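Local coordinates for protein HupZ (PDB 5ESC) that degrades heme in vitro and forms a dimer with a split-barrel fold of the pyridoxamine 5'-phosphate oxidase family, at residues 2-13 against 66-77. Sequence-based numbering, arbitrary orientation.
Sequences ITQEMKDLINNQ and FVDRERLLGYRF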
ATOM      1  N   ILE A   2     -20.552  -4.995  -2.213  1.00 44.63           N
ATOM      2  CA  ILE A   2     -19.842  -4.692  -0.944  1.00 43.00           C
ATOM      3  C   ILE A   2     -20.508  -5.313   0.293  1.00 44.81           C
ATOM      4  O   ILE A   2     -21.609  -4.967   0.688  1.00 44.31           O
ATOM      5  CB  ILE A   2     -19.711  -3.157  -0.731  1.00 44.25           C
ATOM      6  CG1 ILE A   2     -18.946  -2.530  -1.904  1.00 44.20           C
ATOM      7  CG2 ILE A   2     -19.054  -2.764   0.601  1.00 44.13           C
ATOM      8  CD1 ILE A   2     -17.543  -3.005  -2.101  1.00 47.30           C
ATOM      9  N   THR A   3     -19.860  -6.194   1.041  1.00 44.18           N
ATOM     10  CA  THR A   3     -20.467  -6.824   2.182  1.00 43.28           C
ATOM     11  C   THR A   3     -20.248  -5.957   3.419  1.00 45.58           C
ATOM     12  O   THR A   3     -19.414  -5.025   3.428  1.00 39.51           O
ATOM     13  CB  THR A   3     -19.780  -8.148   2.367  1.00 45.71           C
ATOM     14  OG1 THR A   3     -18.385  -7.900   2.659  1.00 43.03           O
ATOM     15  CG2 THR A   3     -19.920  -8.981   1.082  1.00 46.77           C
ATOM     16  N   GLN A   4     -20.977  -6.284   4.475  1.00 41.13           N
ATOM     17  CA  GLN A   4     -20.893  -5.541   5.699  1.00 41.80           C
ATOM     18  C   GLN A   4     -19.450  -5.619   6.253  1.00 41.06           C
ATOM     19  O   GLN A   4     -18.909  -4.587   6.718  1.00 39.85           O
ATOM     20  CB  GLN A   4     -21.974  -6.038   6.715  1.00 45.87           C
ATOM     21  CG  GLN A   4     -22.014  -5.287   8.043  1.00 48.23           C
ATOM     22  CD  GLN A   4     -22.337  -3.814   7.871  1.00 53.71           C
ATOM     23  OE1 GLN A   4     -23.233  -3.448   7.102  1.00 52.29           O
ATOM     24  NE2 GLN A   4     -21.602  -2.962   8.574  1.00 54.63           N
ATOM     25  N   GLU A   5     -18.822  -6.802   6.163  1.00 37.93           N
ATOM     26  CA  GLU A   5     -17.406  -6.973   6.590  1.00 38.77           C
ATOM     27  C   GLU A   5     -16.539  -5.968   5.805  1.00 33.18           C
ATOM     28  O   GLU A   5     -15.791  -5.224   6.423  1.00 33.59           O
ATOM     29  CB  GLU A   5     -16.888  -8.417   6.390  1.00 41.09           C
ATOM     30  CG  GLU A   5     -15.455  -8.709   6.923  1.00 46.16           C
ATOM     31  CD  GLU A   5     -14.920 -10.096   6.501  1.00 54.56           C
ATOM     32  OE1 GLU A   5     -15.737 -11.050   6.370  1.00 61.86           O
ATOM     33  OE2 GLU A   5     -13.692 -10.239   6.272  1.00 54.65           O
ATOM     34  N   MET A   6     -16.695  -5.931   4.482  1.00 31.75           N
ATOM     35  CA  MET A   6     -16.038  -4.886   3.644  1.00 30.96           C
ATOM     36  C   MET A   6     -16.271  -3.511   4.217  1.00 28.23           C
ATOM     37  O   MET A   6     -15.314  -2.805   4.366  1.00 27.08           O
ATOM     38  CB  MET A   6     -16.443  -4.906   2.163  1.00 30.22           C
ATOM     39  CG  MET A   6     -15.817  -6.037   1.365  1.00 30.36           C
ATOM     40  SD  MET A   6     -16.474  -6.150  -0.275  1.00 30.86           S
ATOM     41  CE  MET A   6     -16.299  -7.832  -0.877  1.00 30.87           C
ATOM     42  N   LYS A   7     -17.504  -3.156   4.600  1.00 29.07           N
ATOM     43  CA  LYS A   7     -17.804  -1.787   5.105  1.00 31.48           C
ATOM     44  C   LYS A   7     -17.162  -1.517   6.419  1.00 32.44           C
ATOM     45  O   LYS A   7     -16.753  -0.381   6.673  1.00 33.75           O
ATOM     46  CB  LYS A   7     -19.307  -1.471   5.210  1.00 34.00           C
ATOM     47  CG  LYS A   7     -19.994  -1.491   3.874  1.00 35.99           C
ATOM     48  CD  LYS A   7     -21.492  -1.267   4.032  1.00 40.66           C
ATOM     49  CE  LYS A   7     -22.294  -1.652   2.776  1.00 41.87           C
ATOM     50  NZ  LYS A   7     -23.780  -1.737   3.086  1.00 43.86           N
ATOM     51  N   ASP A   8     -17.028  -2.556   7.253  1.00 35.46           N
ATOM     52  CA  ASP A   8     -16.465  -2.385   8.591  1.00 36.11           C
ATOM     53  C   ASP A   8     -15.001  -2.056   8.511  1.00 33.73           C
ATOM     54  O   ASP A   8     -14.547  -1.190   9.231  1.00 30.78           O
ATOM     55  CB  ASP A   8     -16.604  -3.653   9.440  1.00 41.66           C
ATOM     56  CG  ASP A   8     -18.048  -4.031   9.719  1.00 45.92           C
ATOM     57  OD1 ASP A   8     -18.983  -3.173   9.634  1.00 44.43           O
ATOM     58  OD2 ASP A   8     -18.210  -5.238  10.009  1.00 51.61           O
ATOM     59  N   LEU A   9     -14.264  -2.798   7.666  1.00 33.47           N
ATOM     60  CA  LEU A   9     -12.839  -2.492   7.406  1.00 31.78           C
ATOM     61  C   LEU A   9     -12.610  -1.137   6.831  1.00 30.47           C
ATOM     62  O   LEU A   9     -11.773  -0.353   7.343  1.00 29.71           O
ATOM     63  CB  LEU A   9     -12.184  -3.518   6.478  1.00 36.39           C
ATOM     64  CG  LEU A   9     -11.596  -4.675   7.286  1.00 36.93           C
ATOM     65  CD1 LEU A   9     -12.647  -5.754   7.469  1.00 38.96           C
ATOM     66  CD2 LEU A   9     -10.397  -5.273   6.610  1.00 39.31           C
ATOM     67  N   ILE A  10     -13.381  -0.844   5.777  1.00 28.06           N
ATOM     68  CA  ILE A  10     -13.319   0.462   5.136  1.00 27.42           C
ATOM     69  C   ILE A  10     -13.552   1.531   6.183  1.00 28.62           C
ATOM     70  O   ILE A  10     -12.851   2.554   6.215  1.00 24.90           O
ATOM     71  CB  ILE A  10     -14.374   0.614   3.962  1.00 23.66           C
ATOM     72  CG1 ILE A  10     -14.004  -0.315   2.786  1.00 21.20           C
ATOM     73  CG2 ILE A  10     -14.418   2.060   3.543  1.00 23.10           C
ATOM     74  CD1 ILE A  10     -15.051  -0.566   1.730  1.00 19.96           C
ATOM     75  N   ASN A  11     -14.578   1.304   7.036  1.00 30.54           N
ATOM     76  CA  ASN A  11     -14.913   2.289   8.102  1.00 31.94           C
ATOM     77  C   ASN A  11     -13.885   2.290   9.226  1.00 29.00           C
ATOM     78  O   ASN A  11     -13.681   3.262   9.885  1.00 29.86           O
ATOM     79  CB  ASN A  11     -16.291   2.054   8.717  1.00 34.36           C
ATOM     80  CG  ASN A  11     -17.452   2.456   7.811  1.00 36.80           C
ATOM     81  OD1 ASN A  11     -17.336   3.283   6.895  1.00 39.10           O
ATOM     82  ND2 ASN A  11     -18.617   1.830   8.071  1.00 40.80           N
ATOM     83  N   ASN A  12     -13.241   1.173   9.446  1.00 31.33           N
ATOM     84  CA  ASN A  12     -12.304   1.076  10.581  1.00 31.59           C
ATOM     85  C   ASN A  12     -10.818   1.120  10.317  1.00 30.84           C
ATOM     86  O   ASN A  12     -10.080   1.371  11.259  1.00 29.52           O
ATOM     87  CB  ASN A  12     -12.693  -0.127  11.446  1.00 33.08           C
ATOM     88  CG  ASN A  12     -13.997   0.122  12.145  1.00 32.42           C
ATOM     89  OD1 ASN A  12     -14.083   1.069  12.889  1.00 36.50           O
ATOM     90  ND2 ASN A  12     -15.035  -0.608  11.798  1.00 34.91           N
ATOM     91  N   GLN A  13     -10.370   0.911   9.058  1.00 27.72           N
ATOM     92  CA  GLN A  13      -8.934   0.820   8.746  1.00 24.27           C
ATOM     93  C   GLN A  13      -8.547   1.941   7.753  1.00 25.08           C
ATOM     94  O   GLN A  13      -9.403   2.563   7.126  1.00 21.24           O
ATOM     95  CB  GLN A  13      -8.580  -0.573   8.185  1.00 25.71           C
ATOM     96  CG  GLN A  13      -9.041  -1.777   9.012  1.00 29.45           C
ATOM     97  CD  GLN A  13      -8.450  -1.761  10.421  1.00 29.40           C
ATOM     98  OE1 GLN A  13      -7.408  -1.153  10.651  1.00 27.37           O
ATOM     99  NE2 GLN A  13      -9.188  -2.320  11.381  1.00 31.77           N
ATOM    100  N   PHE A  66      -7.302  -2.339   2.390  1.00 14.67           N
ATOM    101  CA  PHE A  66      -7.737  -2.134   3.743  1.00 16.62           C
ATOM    102  C   PHE A  66      -7.437  -3.429   4.492  1.00 17.52           C
ATOM    103  O   PHE A  66      -7.886  -4.502   4.043  1.00 19.03           O
ATOM    104  CB  PHE A  66      -9.260  -1.908   3.818  1.00 16.70           C
ATOM    105  CG  PHE A  66      -9.687  -0.619   3.250  1.00 16.82           C
ATOM    106  CD1 PHE A  66      -9.632   0.514   4.019  1.00 16.74           C
ATOM    107  CD2 PHE A  66     -10.074  -0.524   1.909  1.00 16.10           C
ATOM    108  CE1 PHE A  66     -10.080   1.713   3.521  1.00 21.33           C
ATOM    109  CE2 PHE A  66     -10.498   0.688   1.398  1.00 17.54           C
ATOM    110  CZ  PHE A  66     -10.470   1.806   2.205  1.00 16.57           C
ATOM    111  N   VAL A  67      -6.670  -3.317   5.575  1.00 20.23           N
ATOM    112  CA  VAL A  67      -6.195  -4.479   6.333  1.00 22.59           C
ATOM    113  C   VAL A  67      -6.563  -4.303   7.828  1.00 26.40           C
ATOM    114  O   VAL A  67      -6.248  -3.290   8.442  1.00 25.71           O
ATOM    115  CB  VAL A  67      -4.681  -4.769   6.135  1.00 23.33           C
ATOM    116  CG1 VAL A  67      -4.247  -5.939   7.007  1.00 27.28           C
ATOM    117  CG2 VAL A  67      -4.329  -5.142   4.679  1.00 24.93           C
ATOM    118  N   ASP A  68      -7.312  -5.250   8.379  1.00 31.13           N
ATOM    119  CA  ASP A  68      -7.481  -5.300   9.829  1.00 35.01           C
ATOM    120  C   ASP A  68      -6.368  -6.213  10.382  1.00 39.35           C
ATOM    121  O   ASP A  68      -6.443  -7.461  10.243  1.00 35.54           O
ATOM    122  CB  ASP A  68      -8.844  -5.839  10.213  1.00 37.69           C
ATOM    123  CG  ASP A  68      -9.041  -5.870  11.766  1.00 41.66           C
ATOM    124  OD1 ASP A  68      -8.040  -6.051  12.510  1.00 35.32           O
ATOM    125  OD2 ASP A  68     -10.187  -5.644  12.202  1.00 41.96           O
ATOM    126  N   ARG A  69      -5.326  -5.556  10.905  1.00 39.68           N
ATOM    127  CA  ARG A  69      -4.082  -6.201  11.337  1.00 45.01           C
ATOM    128  C   ARG A  69      -4.345  -7.301  12.390  1.00 47.76           C
ATOM    129  O   ARG A  69      -3.700  -8.351  12.332  1.00 45.99           O
ATOM    130  CB  ARG A  69      -3.109  -5.150  11.897  1.00 47.53           C
ATOM    131  CG  ARG A  69      -1.640  -5.313  11.517  1.00 50.57           C
ATOM    132  CD  ARG A  69      -0.828  -6.115  12.518  1.00 51.09           C
ATOM    133  NE  ARG A  69       0.563  -5.683  12.723  1.00 50.72           N
ATOM    134  CZ  ARG A  69       0.928  -4.503  13.241  1.00 55.21           C
ATOM    135  NH1 ARG A  69       0.035  -3.553  13.527  1.00 52.14           N
ATOM    136  NH2 ARG A  69       2.214  -4.235  13.420  1.00 58.54           N
ATOM    137  N   GLU A  70      -5.307  -7.082  13.294  1.00 46.92           N
ATOM    138  CA  GLU A  70      -5.604  -8.055  14.386  1.00 51.33           C
ATOM    139  C   GLU A  70      -6.680  -9.143  14.168  1.00 52.02           C
ATOM    140  O   GLU A  70      -6.589 -10.199  14.791  1.00 48.19           O
ATOM    141  CB  GLU A  70      -5.898  -7.341  15.717  1.00 53.61           C
ATOM    142  CG  GLU A  70      -7.129  -6.438  15.728  1.00 60.01           C
ATOM    143  CD  GLU A  70      -6.745  -4.972  15.544  1.00 66.93           C
ATOM    144  OE1 GLU A  70      -6.029  -4.446  16.441  1.00 66.98           O
ATOM    145  OE2 GLU A  70      -7.123  -4.376  14.492  1.00 63.74           O
ATOM    146  N   ARG A  71      -7.697  -8.926  13.332  1.00 50.54           N
ATOM    147  CA  ARG A  71      -8.585 -10.051  12.961  1.00 48.31           C
ATOM    148  C   ARG A  71      -8.049 -10.806  11.747  1.00 44.94           C
ATOM    149  O   ARG A  71      -8.655 -11.766  11.300  1.00 45.19           O
ATOM    150  CB  ARG A  71     -10.030  -9.593  12.758  1.00 49.65           C
ATOM    151  CG  ARG A  71     -10.629  -9.102  14.055  1.00 57.98           C
ATOM    152  CD  ARG A  71     -12.096  -8.725  13.957  1.00 63.24           C
ATOM    153  NE  ARG A  71     -12.554  -8.235  15.270  1.00 75.07           N
ATOM    154  CZ  ARG A  71     -13.779  -7.753  15.554  1.00 78.42           C
ATOM    155  NH1 ARG A  71     -14.725  -7.664  14.612  1.00 80.98           N
ATOM    156  NH2 ARG A  71     -14.064  -7.349  16.797  1.00 74.18           N
ATOM    157  N   LEU A  72      -6.898 -10.361  11.238  1.00 46.56           N
ATOM    158  CA  LEU A  72      -6.274 -10.872  10.028  1.00 42.24           C
ATOM    159  C   LEU A  72      -7.294 -10.887   8.834  1.00 41.14           C
ATOM    160  O   LEU A  72      -7.496 -11.897   8.160  1.00 38.00           O
ATOM    161  CB  LEU A  72      -5.629 -12.241  10.307  1.00 47.59           C
ATOM    162  CG  LEU A  72      -4.519 -12.381  11.394  1.00 47.29           C
ATOM    163  CD1 LEU A  72      -4.387 -13.867  11.777  1.00 46.19           C
ATOM    164  CD2 LEU A  72      -3.165 -11.826  10.927  1.00 43.62           C
ATOM    165  N   LEU A  73      -7.987  -9.763   8.643  1.00 37.20           N
ATOM    166  CA  LEU A  73      -8.959  -9.609   7.566  1.00 33.16           C
ATOM    167  C   LEU A  73      -8.435  -8.481   6.638  1.00 31.05           C
ATOM    168  O   LEU A  73      -7.673  -7.624   7.081  1.00 27.05           O
ATOM    169  CB  LEU A  73     -10.294  -9.214   8.152  1.00 35.98           C
ATOM    170  CG  LEU A  73     -10.996 -10.267   9.069  1.00 39.18           C
ATOM    171  CD1 LEU A  73     -12.268  -9.685   9.690  1.00 39.49           C
ATOM    172  CD2 LEU A  73     -11.289 -11.587   8.345  1.00 35.19           C
ATOM    173  N   GLY A  74      -8.849  -8.503   5.370  1.00 26.31           N
ATOM    174  CA  GLY A  74      -8.537  -7.420   4.471  1.00 24.26           C
ATOM    175  C   GLY A  74      -9.028  -7.599   3.073  1.00 22.80           C
ATOM    176  O   GLY A  74      -9.395  -8.739   2.647  1.00 24.13           O
ATOM    177  N   TYR A  75      -9.079  -6.484   2.356  1.00 20.52           N
ATOM    178  CA  TYR A  75      -9.550  -6.496   0.967  1.00 18.94           C
ATOM    179  C   TYR A  75      -8.738  -5.547   0.152  1.00 17.95           C
ATOM    180  O   TYR A  75      -8.265  -4.501   0.662  1.00 18.87           O
ATOM    181  CB  TYR A  75     -11.009  -6.080   0.916  1.00 19.35           C
ATOM    182  CG  TYR A  75     -11.957  -7.070   1.554  1.00 22.07           C
ATOM    183  CD1 TYR A  75     -12.456  -8.189   0.833  1.00 24.68           C
ATOM    184  CD2 TYR A  75     -12.345  -6.895   2.877  1.00 22.69           C
ATOM    185  CE1 TYR A  75     -13.299  -9.106   1.463  1.00 26.05           C
ATOM    186  CE2 TYR A  75     -13.176  -7.792   3.517  1.00 26.66           C
ATOM    187  CZ  TYR A  75     -13.659  -8.871   2.811  1.00 28.11           C
ATOM    188  OH  TYR A  75     -14.474  -9.689   3.494  1.00 33.74           O
ATOM    189  N   ARG A  76      -8.615  -5.884  -1.105  1.00 17.25           N
ATOM    190  CA  ARG A  76      -7.928  -5.065  -2.103  1.00 18.25           C
ATOM    191  C   ARG A  76      -8.989  -4.705  -3.185  1.00 17.28           C
ATOM    192  O   ARG A  76      -9.636  -5.622  -3.744  1.00 17.59           O
ATOM    193  CB  ARG A  76      -6.760  -5.890  -2.704  1.00 22.00           C
ATOM    194  CG  ARG A  76      -6.051  -5.290  -3.928  1.00 24.88           C
ATOM    195  CD  ARG A  76      -4.711  -5.973  -4.250  1.00 32.54           C
ATOM    196  NE  ARG A  76      -4.912  -7.362  -4.610  1.00 37.48           N
ATOM    197  CZ  ARG A  76      -4.953  -7.829  -5.847  1.00 41.00           C
ATOM    198  NH1 ARG A  76      -4.726  -7.050  -6.895  1.00 45.14           N
ATOM    199  NH2 ARG A  76      -5.188  -9.117  -6.051  1.00 47.13           N
ATOM    200  N   PHE A  77      -9.207  -3.409  -3.412  1.00 15.67           N
ATOM    201  CA  PHE A  77     -10.144  -2.899  -4.418  1.00 15.46           C
ATOM    202  C   PHE A  77      -9.313  -2.409  -5.628  1.00 16.63           C
ATOM    203  O   PHE A  77      -8.393  -1.512  -5.536  1.00 15.35           O
ATOM    204  CB  PHE A  77     -10.994  -1.791  -3.820  1.00 13.98           C
ATOM    205  CG  PHE A  77     -11.777  -2.218  -2.632  1.00 16.53           C
ATOM    206  CD1 PHE A  77     -11.197  -2.296  -1.393  1.00 17.24           C
ATOM    207  CD2 PHE A  77     -13.097  -2.635  -2.759  1.00 16.67           C
ATOM    208  CE1 PHE A  77     -11.887  -2.778  -0.286  1.00 18.03           C
ATOM    209  CE2 PHE A  77     -13.819  -3.078  -1.658  1.00 16.73           C
ATOM    210  CZ  PHE A  77     -13.199  -3.165  -0.403  1.00 15.21           C
TER
HETATM  211  O   HOH W   1     -11.831  -3.643  10.975  1.00 34.02           O
HETATM  212  O   HOH W   2      -5.337  -2.925  11.477  1.00 39.39           O
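Helix 4-12 crosses the antiparallel hairpin of strands 66-68 and 73-77 almost perpendicularly, its axis 7.9 Å from that of strand 66-68, and packs across this hairpin of the split barrel. Met6 reaches over the Tyr75 ring: its CG, anti to the carbonyl carbon (chi1 -75°), sits above the middle of one face, 3.7 Å from the ring centroid in a CH-pi contact. The sulfur lies farther above the same ring and oblique to Phe77, a Met-aromatic contact with each. One turn on, Ile10 lays CG1 over a face of Phe66, displaced toward the rim, while its CD1 meets Phe77 CZ at 3.8 Å; Ile2 CD1 comes to the edge of the Phe77 ring. Beside them, Leu9 packs CD2 on hairpin backbone, 3.6 Å from Gly74 CA and likewise against Asp68 N and Leu73 O. Toward the helix N-terminus, the extended Glu5 chain brings OE2 to 2.9 Å from Tyr75 OH, the carboxylate turned 58° from the ring plane, and also against Leu73 CD2. Just past the helix, Gln13 CG lies 3.2 Å from Val67 O, and the bend at chi2 (-59°) turns the amide along Asp68; NE2 and OE1 reach Asp68 OD2 and Arg69 N through one water each. Asp68 OD1 takes the Arg71 N-H at 3.0 Å in an Asx motif, and Arg69 bonds Asn12 O of the second subunit. Helix and hairpin thus join through an apolar, aromatic centre with two polar places, Glu5 with Tyr75 OH and the water-bridged Gln13 end, while the turn at Val67 and Arg69 meets the second subunit.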